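Local coordinates for indole-3-pyruvate decarboxylase (Azospirillum brasilense, PDB 2NXW), which decarboxylates indole-3-pyruvate to indole-3-acetaldehyde in auxin biosynthesis, using thiamine diphosphate and a metal ion as cofactors, at residues D302-A306 with L404-M408; I396-M400 with A422-V428; P469-N475 with Q534-I540. One frame throughout, in Å; residues are numbered along the deposited sequence.

Followed from the N terminus, the chain opens contact 1 at 302-306, in a loop of the central domain after strand 292-296. It then opens contact 2 at 396-400, on strand 395-398 of the C-terminal cofactor-binding domain. Helix 402-407 follows at once, and segment 404-408 closes contact 1. Segment 422-428, leading into helix 427-437, closes contact 2, so the two contacts cross. They also touch, with L404 against D399. Contact 3 comes later and in series, pairing strands 470-475 and 534-539. It lies within the parallel sheet that also holds strand 395-398 of contact 2. Contact 1 ties the central domain to this C-terminal domain, and T406 packs on F474 of contact 3.

Contact 1 (D302-A306 with L404-M408); sequences DTNFA and LFTAM
F305 and F405 meet as a T-shaped (edge-to-face) aromatic pair. The edge of the F305 ring points at one face of the F405 ring. The centroids are 5.0 Å apart and the planes stand at 69°. The closest carbons are F305 CE1 and F405 CE1, at 3.6 Å. F305 CZ lies over the F405 face, offset toward its rim.

One sulfur contact adds to this. M408 SD is 4.2 Å from F305 CE2, a Met-aromatic contact of oblique geometry. With chi1 at -67° and chi2 at -63°, the M408 chain folds so that SD comes to the ring.

The aliphatic packing comes from L404. Its CD2 is 3.8 Å from F305 CE2, and the L404 and F305 side chains lie alongside, running opposite ways. The F305 ring thus has L404, F405 and M408 of segment 404-408 around its outer end. The end of the N304 side chain lies over one face of F305 and also borders L404 and F405.

The loop is shaped by a type II' beta turn from T303 to A306, with N304 at its second position. The bond from A306 N to T303 O, 3.2 Å long, closes it. F305 also has backbone hydrogen bonds to G419. Further rings extend the cluster: F257 meets F305, and F552 meets F405 edge-to-face.

The chemistry is apolar and aromatic. A turn of the central domain sets one phenyl ring against segment 404-408, and between these two segments the join rests on packing and ring contacts.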
ATOM      1  N   ASP A 302       7.153 -17.946  10.274  1.00 29.97           N
ATOM      2  CA  ASP A 302       7.734 -19.021   9.480  1.00 31.99           C
ATOM      3  C   ASP A 302       9.259 -18.944   9.406  1.00 32.22           C
ATOM      4  O   ASP A 302       9.885 -19.706   8.666  1.00 34.32           O
ATOM      5  CB  ASP A 302       7.164 -19.001   8.060  1.00 34.53           C
ATOM      6  CG  ASP A 302       5.653 -18.914   8.040  1.00 36.07           C
ATOM      7  OD1 ASP A 302       4.996 -19.714   8.741  1.00 37.68           O
ATOM      8  OD2 ASP A 302       5.119 -18.049   7.316  1.00 38.67           O
ATOM      9  N   THR A 303       9.865 -18.044  10.172  1.00 31.79           N
ATOM     10  CA  THR A 303      11.315 -17.901  10.132  1.00 31.56           C
ATOM     11  C   THR A 303      12.083 -18.656  11.209  1.00 30.17           C
ATOM     12  O   THR A 303      11.733 -18.629  12.393  1.00 29.59           O
ATOM     13  CB  THR A 303      11.752 -16.416  10.207  1.00 32.97           C
ATOM     14  OG1 THR A 303      11.151 -15.683   9.136  1.00 35.14           O
ATOM     15  CG2 THR A 303      13.278 -16.301  10.082  1.00 34.41           C
ATOM     16  N   ASN A 304      13.132 -19.342  10.763  1.00 27.45           N
ATOM     17  CA  ASN A 304      14.032 -20.066  11.647  1.00 25.42           C
ATOM     18  C   ASN A 304      13.289 -20.884  12.689  1.00 24.30           C
ATOM     19  O   ASN A 304      12.388 -21.659  12.369  1.00 24.53           O
ATOM     20  CB  ASN A 304      15.004 -19.103  12.329  1.00 25.77           C
ATOM     21  CG  ASN A 304      16.355 -19.735  12.605  1.00 26.06           C
ATOM     22  OD1 ASN A 304      16.983 -19.464  13.628  1.00 26.62           O
ATOM     23  ND2 ASN A 304      16.809 -20.584  11.690  1.00 27.19           N
ATOM     24  N   PHE A 305      13.678 -20.698  13.943  1.00 22.22           N
ATOM     25  CA  PHE A 305      13.165 -21.504  15.048  1.00 20.92           C
ATOM     26  C   PHE A 305      11.763 -21.223  15.581  1.00 20.15           C
ATOM     27  O   PHE A 305      11.321 -21.908  16.507  1.00 19.83           O
ATOM     28  CB  PHE A 305      14.133 -21.435  16.231  1.00 20.31           C
ATOM     29  CG  PHE A 305      15.523 -21.909  15.920  1.00 20.84           C
ATOM     30  CD1 PHE A 305      15.760 -22.811  14.887  1.00 21.38           C
ATOM     31  CD2 PHE A 305      16.595 -21.477  16.695  1.00 21.63           C
ATOM     32  CE1 PHE A 305      17.048 -23.277  14.627  1.00 21.10           C
ATOM     33  CE2 PHE A 305      17.891 -21.938  16.444  1.00 22.58           C
ATOM     34  CZ  PHE A 305      18.117 -22.840  15.407  1.00 21.55           C
ATOM     35  N   ALA A 306      11.068 -20.239  15.023  1.00 19.96           N
ATOM     36  CA  ALA A 306       9.723 -19.903  15.501  1.00 20.01           C
ATOM     37  C   ALA A 306       8.686 -20.984  15.220  1.00 20.26           C
ATOM     38  O   ALA A 306       8.844 -21.798  14.310  1.00 21.37           O
ATOM     39  CB  ALA A 306       9.261 -18.596  14.875  1.00 20.10           C
ATOM     40  N   LEU A 404      24.838 -20.304  16.271  1.00 12.12           N
ATOM     41  CA  LEU A 404      23.565 -20.439  16.981  1.00 12.77           C
ATOM     42  C   LEU A 404      23.141 -21.909  17.041  1.00 12.78           C
ATOM     43  O   LEU A 404      22.696 -22.398  18.072  1.00 12.92           O
ATOM     44  CB  LEU A 404      22.473 -19.632  16.278  1.00 14.28           C
ATOM     45  CG  LEU A 404      21.060 -19.822  16.840  1.00 14.47           C
ATOM     46  CD1 LEU A 404      21.033 -19.597  18.352  1.00 17.52           C
ATOM     47  CD2 LEU A 404      20.125 -18.868  16.134  1.00 17.95           C
ATOM     48  N   PHE A 405      23.268 -22.608  15.921  1.00 11.97           N
ATOM     49  CA  PHE A 405      22.902 -24.015  15.880  1.00 11.72           C
ATOM     50  C   PHE A 405      23.788 -24.839  16.820  1.00 11.51           C
ATOM     51  O   PHE A 405      23.331 -25.819  17.411  1.00 13.34           O
ATOM     52  CB  PHE A 405      22.985 -24.517  14.433  1.00 12.56           C
ATOM     53  CG  PHE A 405      21.871 -24.012  13.561  1.00 13.17           C
ATOM     54  CD1 PHE A 405      20.782 -24.824  13.255  1.00 14.43           C
ATOM     55  CD2 PHE A 405      21.885 -22.709  13.076  1.00 14.94           C
ATOM     56  CE1 PHE A 405      19.723 -24.346  12.480  1.00 13.66           C
ATOM     57  CE2 PHE A 405      20.825 -22.215  12.301  1.00 14.95           C
ATOM     58  CZ  PHE A 405      19.738 -23.044  12.002  1.00 14.91           C
ATOM     59  N   THR A 406      25.041 -24.421  16.979  1.00 11.84           N
ATOM     60  CA  THR A 406      25.972 -25.092  17.873  1.00 12.67           C
ATOM     61  C   THR A 406      25.616 -24.767  19.327  1.00 13.43           C
ATOM     62  O   THR A 406      25.675 -25.638  20.199  1.00 14.29           O
ATOM     63  CB  THR A 406      27.401 -24.633  17.614  1.00 12.11           C
ATOM     64  OG1 THR A 406      27.728 -24.852  16.233  1.00 13.49           O
ATOM     65  CG2 THR A 406      28.370 -25.430  18.472  1.00 12.78           C
ATOM     66  N   ALA A 407      25.240 -23.514  19.583  1.00 13.45           N
ATOM     67  CA  ALA A 407      24.876 -23.091  20.937  1.00 13.63           C
ATOM     68  C   ALA A 407      23.679 -23.857  21.478  1.00 15.22           C
ATOM     69  O   ALA A 407      23.536 -23.998  22.697  1.00 15.56           O
ATOM     70  CB  ALA A 407      24.601 -21.589  20.957  1.00 15.58           C
ATOM     71  N   MET A 408      22.817 -24.352  20.591  1.00 15.44           N
ATOM     72  CA  MET A 408      21.661 -25.124  21.044  1.00 17.15           C
ATOM     73  C   MET A 408      22.127 -26.353  21.823  1.00 16.39           C
ATOM     74  O   MET A 408      21.376 -26.893  22.642  1.00 18.24           O
ATOM     75  CB  MET A 408      20.805 -25.575  19.852  1.00 19.54           C
ATOM     76  CG  MET A 408      20.101 -24.450  19.098  1.00 24.21           C
ATOM     77  SD  MET A 408      18.908 -23.565  20.137  1.00 28.24           S
ATOM     78  CE  MET A 408      17.654 -24.804  20.355  1.00 28.51           C
TER

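Contact 2 (I396-M400 with A422-V428); sequences IAADM and AGMGFGV. With TPP (thiamine diphosphate), chain E.
The carboxylate of D399 is held by the backbone of the glycine-rich segment 422-428 and by M400 N next to it. OD1 accepts twice: G425 N on its syn lone pair, 2.8 Å from OD1, and M400 N on its anti lone pair. G425 N also makes a weak bond to OD2. Above the carboxylate plane, G427 N reaches OD2 at 2.9 Å, 66° out of it. A water donates to OD2 and accepts from V428 N. The F426 ring meets A398 O at its edge, with CD2 3.5 Å from that oxygen. A398 O is buried and has no hydrogen-bond partner.

G427 packs so close to D399 that a side chain there would clash with D399 CB. M400 CG, anti to the backbone N (chi1 174°), lies 3.4 Å from A422 O. The bend at chi2 (58°) turns SD and CE toward A422 CB.

The same segment holds the cofactor. A422 O accepts from N4' of thiamine diphosphate at 2.7 Å, and M424 N donates to N3'. M424 SD lies against the thiazolium ring, while its CG touches the pyrimidine. This is consistent with the bulky residue that supports the V-shaped cofactor in this family.

Strand 395-398 runs between strands 415-416 and 443-448, helix 427-437 leads off beside the end of the strand, and helix 449-455 packs on D399 and M424.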
ATOM      1  N   ILE A 396      24.919 -17.297  27.275  1.00 12.17           N
ATOM      2  CA  ILE A 396      25.511 -17.231  25.953  1.00 12.60           C
ATOM      3  C   ILE A 396      24.758 -16.268  25.053  1.00 11.88           C
ATOM      4  O   ILE A 396      23.524 -16.279  25.015  1.00 13.30           O
ATOM      5  CB  ILE A 396      25.491 -18.626  25.279  1.00 13.22           C
ATOM      6  CG1 ILE A 396      26.351 -19.590  26.093  1.00 13.70           C
ATOM      7  CG2 ILE A 396      25.995 -18.541  23.829  1.00 12.77           C
ATOM      8  CD1 ILE A 396      26.282 -21.054  25.616  1.00 15.43           C
ATOM      9  N   ALA A 397      25.511 -15.418  24.360  1.00 11.88           N
ATOM     10  CA  ALA A 397      24.934 -14.509  23.376  1.00 11.45           C
ATOM     11  C   ALA A 397      25.425 -15.084  22.047  1.00 12.24           C
ATOM     12  O   ALA A 397      26.621 -15.312  21.858  1.00 13.00           O
ATOM     13  CB  ALA A 397      25.457 -13.096  23.564  1.00 13.49           C
ATOM     14  N   ALA A 398      24.510 -15.346  21.132  1.00 11.09           N
ATOM     15  CA  ALA A 398      24.906 -15.910  19.856  1.00 11.38           C
ATOM     16  C   ALA A 398      24.418 -15.065  18.698  1.00 10.98           C
ATOM     17  O   ALA A 398      23.367 -14.434  18.768  1.00 12.32           O
ATOM     18  CB  ALA A 398      24.344 -17.327  19.723  1.00 11.99           C
ATOM     19  N   ASP A 399      25.211 -15.038  17.631  1.00 11.20           N
ATOM     20  CA  ASP A 399      24.826 -14.332  16.420  1.00 10.95           C
ATOM     21  C   ASP A 399      24.054 -15.354  15.581  1.00 12.04           C
ATOM     22  O   ASP A 399      23.792 -16.471  16.041  1.00 13.44           O
ATOM     23  CB  ASP A 399      26.066 -13.860  15.655  1.00 11.38           C
ATOM     24  CG  ASP A 399      25.818 -12.564  14.898  1.00 11.97           C
ATOM     25  OD1 ASP A 399      24.997 -12.583  13.955  1.00 11.99           O
ATOM     26  OD2 ASP A 399      26.437 -11.535  15.243  1.00 12.33           O
ATOM     27  N   MET A 400      23.665 -14.965  14.372  1.00 12.72           N
ATOM     28  CA  MET A 400      22.975 -15.876  13.467  1.00 13.58           C
ATOM     29  C   MET A 400      24.056 -16.561  12.636  1.00 13.75           C
ATOM     30  O   MET A 400      24.983 -15.903  12.150  1.00 15.82           O
ATOM     31  CB  MET A 400      22.025 -15.104  12.546  1.00 15.11           C
ATOM     32  CG  MET A 400      21.371 -15.965  11.474  1.00 17.51           C
ATOM     33  SD  MET A 400      20.431 -17.325  12.168  1.00 21.67           S
ATOM     34  CE  MET A 400      19.813 -18.078  10.674  1.00 24.23           C
ATOM     35  N   ALA A 422      16.586 -13.732  12.852  1.00 13.54           N
ATOM     36  CA  ALA A 422      17.721 -14.246  12.078  1.00 13.93           C
ATOM     37  C   ALA A 422      18.626 -13.200  11.449  1.00 14.94           C
ATOM     38  O   ALA A 422      19.264 -13.463  10.428  1.00 17.00           O
ATOM     39  CB  ALA A 422      17.218 -15.210  11.002  1.00 16.96           C
ATOM     40  N   GLY A 423      18.705 -12.025  12.059  1.00 14.20           N
ATOM     41  CA  GLY A 423      19.570 -10.987  11.526  1.00 13.64           C
ATOM     42  C   GLY A 423      20.970 -11.096  12.111  1.00 14.02           C
ATOM     43  O   GLY A 423      21.143 -11.303  13.309  1.00 15.28           O
ATOM     44  N   MET A 424      21.971 -10.957  11.257  1.00 12.16           N
ATOM     45  CA  MET A 424      23.364 -11.025  11.694  1.00 11.81           C
ATOM     46  C   MET A 424      23.864  -9.734  12.316  1.00 10.46           C
ATOM     47  O   MET A 424      23.388  -8.638  11.992  1.00 11.66           O
ATOM     48  CB  MET A 424      24.281 -11.342  10.511  1.00 13.50           C
ATOM     49  CG  MET A 424      24.155 -12.736   9.974  1.00 13.54           C
ATOM     50  SD  MET A 424      24.970 -12.855   8.394  1.00 14.33           S
ATOM     51  CE  MET A 424      26.724 -12.619   8.853  1.00 12.75           C
ATOM     52  N   GLY A 425      24.867  -9.882  13.185  1.00 10.92           N
ATOM     53  CA  GLY A 425      25.498  -8.743  13.828  1.00 10.50           C
ATOM     54  C   GLY A 425      25.117  -8.589  15.279  1.00 11.26           C
ATOM     55  O   GLY A 425      25.761  -7.864  16.025  1.00 11.84           O
ATOM     56  N   PHE A 426      24.090  -9.314  15.689  1.00 10.35           N
ATOM     57  CA  PHE A 426      23.585  -9.243  17.057  1.00 10.76           C
ATOM     58  C   PHE A 426      24.550  -9.746  18.136  1.00 11.74           C
ATOM     59  O   PHE A 426      24.622  -9.185  19.231  1.00 11.67           O
ATOM     60  CB  PHE A 426      22.299 -10.086  17.118  1.00 11.31           C
ATOM     61  CG  PHE A 426      21.663 -10.176  18.480  1.00 10.82           C
ATOM     62  CD1 PHE A 426      20.724  -9.236  18.875  1.00 13.60           C
ATOM     63  CD2 PHE A 426      21.948 -11.235  19.337  1.00 11.96           C
ATOM     64  CE1 PHE A 426      20.068  -9.349  20.106  1.00 13.35           C
ATOM     65  CE2 PHE A 426      21.296 -11.358  20.571  1.00 12.21           C
ATOM     66  CZ  PHE A 426      20.358 -10.423  20.958  1.00 12.56           C
ATOM     67  N   GLY A 427      25.294 -10.795  17.805  1.00 10.88           N
ATOM     68  CA  GLY A 427      26.132 -11.477  18.778  1.00 11.14           C
ATOM     69  C   GLY A 427      27.069 -10.750  19.710  1.00 11.12           C
ATOM     70  O   GLY A 427      26.873 -10.754  20.936  1.00 11.24           O
ATOM     71  N   VAL A 428      28.106 -10.162  19.145  1.00 10.35           N
ATOM     72  CA  VAL A 428      29.084  -9.463  19.961  1.00 10.71           C
ATOM     73  C   VAL A 428      28.448  -8.284  20.707  1.00 11.29           C
ATOM     74  O   VAL A 428      28.633  -8.154  21.913  1.00 10.76           O
ATOM     75  CB  VAL A 428      30.302  -9.054  19.097  1.00 10.31           C
ATOM     76  CG1 VAL A 428      31.189  -8.065  19.841  1.00 12.44           C
ATOM     77  CG2 VAL A 428      31.125 -10.319  18.756  1.00 13.46           C
TER
HETATM   78  N1' TPP E2002      22.636  -9.881   6.397  1.00 10.95           N
HETATM   79  C2' TPP E2002      22.144  -9.783   7.642  1.00 11.21           C
HETATM   80  CM2 TPP E2002      22.247  -8.459   8.385  1.00 12.90           C
HETATM   81  N3' TPP E2002      21.560 -10.830   8.232  1.00 11.14           N
HETATM   82  C4' TPP E2002      21.437 -12.036   7.609  1.00 12.02           C
HETATM   83  N4' TPP E2002      20.772 -13.047   8.234  1.00 14.17           N
HETATM   84  C5' TPP E2002      22.004 -12.209   6.305  1.00 11.68           C
HETATM   85  C6' TPP E2002      22.588 -11.072   5.710  1.00 12.54           C
HETATM   86  C7' TPP E2002      21.957 -13.551   5.538  1.00 13.75           C
HETATM   87  N3  TPP E2002      22.792 -14.666   6.179  1.00 12.92           N
HETATM   88  C2  TPP E2002      22.166 -15.577   6.928  1.00 15.33           C
HETATM   89  S1  TPP E2002      23.440 -16.674   7.427  1.00 14.53           S
HETATM   90  C5  TPP E2002      24.768 -15.875   6.591  1.00 12.76           C
HETATM   91  C4  TPP E2002      24.149 -14.798   5.962  1.00 12.08           C
HETATM   92  CM4 TPP E2002      24.963 -13.807   5.085  1.00 11.99           C
HETATM   93  C6  TPP E2002      26.177 -16.314   6.610  1.00 11.85           C
HETATM   94  C7  TPP E2002      26.751 -16.141   8.028  1.00 12.44           C
HETATM   95  O7  TPP E2002      28.131 -16.367   7.893  1.00  9.62           O
HETATM   96  PA  TPP E2002      28.851 -16.550   9.292  1.00 10.02           P
HETATM   97  O1A TPP E2002      28.640 -15.371  10.237  1.00 11.22           O
HETATM   98  O2A TPP E2002      30.328 -16.719   8.936  1.00  9.84           O
HETATM   99  O3A TPP E2002      28.361 -17.866  10.041  1.00  9.45           O
HETATM  100  PB  TPP E2002      28.304 -19.324   9.259  1.00 10.67           P
HETATM  101  O1B TPP E2002      29.577 -19.528   8.434  1.00 10.47           O
HETATM  102  O2B TPP E2002      28.173 -20.356  10.416  1.00 13.33           O
HETATM  103  O3B TPP E2002      27.061 -19.405   8.387  1.00 11.50           O
HETATM  104  O   HOH W   1      28.609 -10.116  16.265  1.00 11.85           O

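Contact 3 (P469-N475 with Q534-I540); sequences PIVILFN and QLIEAMI
I472 and I536 are paired in two parallel strands, 470-475 and 534-539, neighbours in the parallel sheet of the C-terminal thiamine diphosphate domain. Strand 470-475 leads directly to N476 at the magnesium site.

The backbone ladder alternates between the strands. P469 O accepts from Q534 N, and Q534 O from V471 N at 2.7 Å. I536 N then donates to V471 O, L473 N to I536 O, A538 N to L473 O and N475 N to A538 O. The last rung, from I540 N to N475 O, is 3.0 Å long and comes in 49° above the carbonyl plane.

Apolar contacts fill the two faces. L535 CD1 lies 3.7 Å from V471 CG1 on one face. On the other, I540 CD1 meets F474 CD1 at 3.8 Å.

N475 OD1 accepts from A477 N, and Q534 NE2 donates to D509 OD2 and R532 O. E537 OE1 takes A500 N, while OE2 takes F499 N and a salt bridge from R512. An alanine at E537 would probably leave R512 without this carboxylate, and N475 ND2 and the F499 and A500 N-H groups without these acceptors.

N475 and E537 both have CG anti to the backbone N (-166° and 180°), which sets the groups side by side. N475 ND2 thereby meets E537 OE2 at 2.8 Å, on its anti side.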
ATOM      1  N   PRO A 469      34.153  -9.993  28.141  1.00 11.04           N
ATOM      2  CA  PRO A 469      33.534 -11.210  27.609  1.00 10.76           C
ATOM      3  C   PRO A 469      34.483 -12.173  26.902  1.00  9.85           C
ATOM      4  O   PRO A 469      35.564 -11.776  26.439  1.00 12.01           O
ATOM      5  CB  PRO A 469      32.461 -10.662  26.659  1.00 11.47           C
ATOM      6  CG  PRO A 469      33.078  -9.389  26.158  1.00 11.88           C
ATOM      7  CD  PRO A 469      33.692  -8.793  27.418  1.00 11.56           C
ATOM      8  N   ILE A 470      34.074 -13.442  26.872  1.00  9.56           N
ATOM      9  CA  ILE A 470      34.826 -14.484  26.161  1.00 10.58           C
ATOM     10  C   ILE A 470      34.068 -14.617  24.850  1.00 11.51           C
ATOM     11  O   ILE A 470      32.837 -14.747  24.842  1.00 12.18           O
ATOM     12  CB  ILE A 470      34.787 -15.839  26.890  1.00 11.09           C
ATOM     13  CG1 ILE A 470      35.504 -15.714  28.241  1.00 13.86           C
ATOM     14  CG2 ILE A 470      35.488 -16.917  26.039  1.00 11.77           C
ATOM     15  CD1 ILE A 470      35.379 -16.956  29.136  1.00 13.74           C
ATOM     16  N   VAL A 471      34.807 -14.583  23.751  1.00 10.98           N
ATOM     17  CA  VAL A 471      34.197 -14.678  22.435  1.00 10.80           C
ATOM     18  C   VAL A 471      34.811 -15.810  21.638  1.00 11.31           C
ATOM     19  O   VAL A 471      36.023 -15.828  21.426  1.00 11.31           O
ATOM     20  CB  VAL A 471      34.404 -13.370  21.650  1.00 10.31           C
ATOM     21  CG1 VAL A 471      33.691 -13.432  20.293  1.00 11.92           C
ATOM     22  CG2 VAL A 471      33.859 -12.195  22.460  1.00 13.27           C
ATOM     23  N   ILE A 472      33.982 -16.762  21.216  1.00 11.15           N
ATOM     24  CA  ILE A 472      34.471 -17.865  20.381  1.00 10.39           C
ATOM     25  C   ILE A 472      34.002 -17.548  18.961  1.00 10.34           C
ATOM     26  O   ILE A 472      32.801 -17.543  18.685  1.00 11.27           O
ATOM     27  CB  ILE A 472      33.917 -19.233  20.821  1.00 10.38           C
ATOM     28  CG1 ILE A 472      34.314 -19.517  22.282  1.00 11.45           C
ATOM     29  CG2 ILE A 472      34.494 -20.323  19.913  1.00 11.52           C
ATOM     30  CD1 ILE A 472      33.740 -20.811  22.840  1.00 13.24           C
ATOM     31  N   LEU A 473      34.962 -17.259  18.086  1.00 10.30           N
ATOM     32  CA  LEU A 473      34.688 -16.902  16.701  1.00 10.12           C
ATOM     33  C   LEU A 473      34.888 -18.129  15.825  1.00 11.16           C
ATOM     34  O   LEU A 473      35.992 -18.666  15.746  1.00 11.53           O
ATOM     35  CB  LEU A 473      35.632 -15.769  16.292  1.00 11.00           C
ATOM     36  CG  LEU A 473      35.368 -14.946  15.025  1.00 11.02           C
ATOM     37  CD1 LEU A 473      36.385 -13.797  14.963  1.00 12.47           C
ATOM     38  CD2 LEU A 473      35.458 -15.834  13.768  1.00 13.59           C
ATOM     39  N   PHE A 474      33.808 -18.561  15.180  1.00 10.07           N
ATOM     40  CA  PHE A 474      33.807 -19.733  14.303  1.00 11.33           C
ATOM     41  C   PHE A 474      34.314 -19.253  12.942  1.00 11.15           C
ATOM     42  O   PHE A 474      33.557 -18.671  12.158  1.00 12.40           O
ATOM     43  CB  PHE A 474      32.371 -20.279  14.156  1.00  9.99           C
ATOM     44  CG  PHE A 474      31.818 -20.969  15.386  1.00 10.29           C
ATOM     45  CD1 PHE A 474      31.090 -22.148  15.252  1.00 10.76           C
ATOM     46  CD2 PHE A 474      31.957 -20.411  16.665  1.00 11.92           C
ATOM     47  CE1 PHE A 474      30.508 -22.767  16.356  1.00 13.29           C
ATOM     48  CE2 PHE A 474      31.376 -21.023  17.781  1.00 12.24           C
ATOM     49  CZ  PHE A 474      30.649 -22.203  17.626  1.00 12.58           C
ATOM     50  N   ASN A 475      35.585 -19.507  12.643  1.00 10.58           N
ATOM     51  CA  ASN A 475      36.128 -19.021  11.383  1.00 11.09           C
ATOM     52  C   ASN A 475      36.268 -20.089  10.316  1.00 11.05           C
ATOM     53  O   ASN A 475      37.277 -20.812  10.269  1.00 12.41           O
ATOM     54  CB  ASN A 475      37.487 -18.338  11.600  1.00 11.72           C
ATOM     55  CG  ASN A 475      37.924 -17.532  10.389  1.00 10.19           C
ATOM     56  OD1 ASN A 475      37.327 -17.641   9.313  1.00 10.83           O
ATOM     57  ND2 ASN A 475      38.966 -16.734  10.543  1.00 12.15           N
ATOM     58  N   GLN A 534      38.489 -11.932  25.798  1.00 11.37           N
ATOM     59  CA  GLN A 534      39.254 -13.060  25.294  1.00 11.05           C
ATOM     60  C   GLN A 534      38.614 -13.557  24.016  1.00 12.88           C
ATOM     61  O   GLN A 534      37.469 -14.005  24.029  1.00 15.22           O
ATOM     62  CB  GLN A 534      39.255 -14.179  26.330  1.00 11.67           C
ATOM     63  CG  GLN A 534      39.801 -13.758  27.694  1.00 12.21           C
ATOM     64  CD  GLN A 534      41.286 -13.493  27.667  1.00 14.42           C
ATOM     65  OE1 GLN A 534      42.067 -14.340  27.223  1.00 14.50           O
ATOM     66  NE2 GLN A 534      41.691 -12.314  28.139  1.00 12.38           N
ATOM     67  N   LEU A 535      39.361 -13.473  22.924  1.00 11.63           N
ATOM     68  CA  LEU A 535      38.863 -13.900  21.626  1.00 11.83           C
ATOM     69  C   LEU A 535      39.558 -15.184  21.178  1.00 11.55           C
ATOM     70  O   LEU A 535      40.776 -15.214  20.987  1.00 13.84           O
ATOM     71  CB  LEU A 535      39.098 -12.789  20.599  1.00 11.15           C
ATOM     72  CG  LEU A 535      38.703 -13.098  19.149  1.00 13.65           C
ATOM     73  CD1 LEU A 535      37.214 -13.373  19.074  1.00 15.51           C
ATOM     74  CD2 LEU A 535      39.073 -11.921  18.255  1.00 16.09           C
ATOM     75  N   ILE A 536      38.780 -16.246  21.047  1.00 10.66           N
ATOM     76  CA  ILE A 536      39.303 -17.526  20.582  1.00 11.10           C
ATOM     77  C   ILE A 536      38.815 -17.675  19.142  1.00 11.49           C
ATOM     78  O   ILE A 536      37.614 -17.836  18.903  1.00 11.23           O
ATOM     79  CB  ILE A 536      38.770 -18.711  21.425  1.00 10.65           C
ATOM     80  CG1 ILE A 536      39.195 -18.546  22.894  1.00 12.25           C
ATOM     81  CG2 ILE A 536      39.326 -20.041  20.860  1.00 12.23           C
ATOM     82  CD1 ILE A 536      38.523 -19.539  23.836  1.00 14.46           C
ATOM     83  N   GLU A 537      39.746 -17.602  18.197  1.00 10.80           N
ATOM     84  CA  GLU A 537      39.420 -17.725  16.780  1.00 10.92           C
ATOM     85  C   GLU A 537      39.618 -19.186  16.399  1.00 10.20           C
ATOM     86  O   GLU A 537      40.756 -19.635  16.201  1.00 12.42           O
ATOM     87  CB  GLU A 537      40.336 -16.814  15.960  1.00 11.70           C
ATOM     88  CG  GLU A 537      40.054 -16.887  14.471  1.00 12.86           C
ATOM     89  CD  GLU A 537      41.064 -16.138  13.639  1.00 13.04           C
ATOM     90  OE1 GLU A 537      42.194 -15.881  14.120  1.00 11.72           O
ATOM     91  OE2 GLU A 537      40.727 -15.815  12.480  1.00 14.57           O
ATOM     92  N   ALA A 538      38.511 -19.914  16.294  1.00 10.85           N
ATOM     93  CA  ALA A 538      38.551 -21.340  15.981  1.00 10.75           C
ATOM     94  C   ALA A 538      38.425 -21.565  14.492  1.00 12.15           C
ATOM     95  O   ALA A 538      37.380 -21.277  13.911  1.00 12.95           O
ATOM     96  CB  ALA A 538      37.428 -22.065  16.709  1.00 12.26           C
ATOM     97  N   MET A 539      39.491 -22.072  13.875  1.00 11.26           N
ATOM     98  CA  MET A 539      39.464 -22.347  12.441  1.00 11.84           C
ATOM     99  C   MET A 539      38.671 -23.638  12.214  1.00 12.13           C
ATOM    100  O   MET A 539      38.918 -24.658  12.852  1.00 13.44           O
ATOM    101  CB  MET A 539      40.889 -22.489  11.906  1.00 11.07           C
ATOM    102  CG  MET A 539      41.809 -21.320  12.277  1.00 12.54           C
ATOM    103  SD  MET A 539      41.090 -19.678  11.890  1.00 12.85           S
ATOM    104  CE  MET A 539      41.149 -19.724  10.091  1.00 15.44           C
ATOM    105  N   ILE A 540      37.702 -23.578  11.309  1.00 11.19           N
ATOM    106  CA  ILE A 540      36.842 -24.720  11.014  1.00 12.41           C
ATOM    107  C   ILE A 540      36.776 -24.902   9.503  1.00 12.11           C
ATOM    108  O   ILE A 540      36.636 -23.928   8.775  1.00 12.72           O
ATOM    109  CB  ILE A 540      35.410 -24.452  11.527  1.00 12.32           C
ATOM    110  CG1 ILE A 540      35.439 -24.199  13.033  1.00 14.45           C
ATOM    111  CG2 ILE A 540      34.478 -25.625  11.187  1.00 12.63           C
ATOM    112  CD1 ILE A 540      34.087 -23.739  13.602  1.00 14.43           C
TER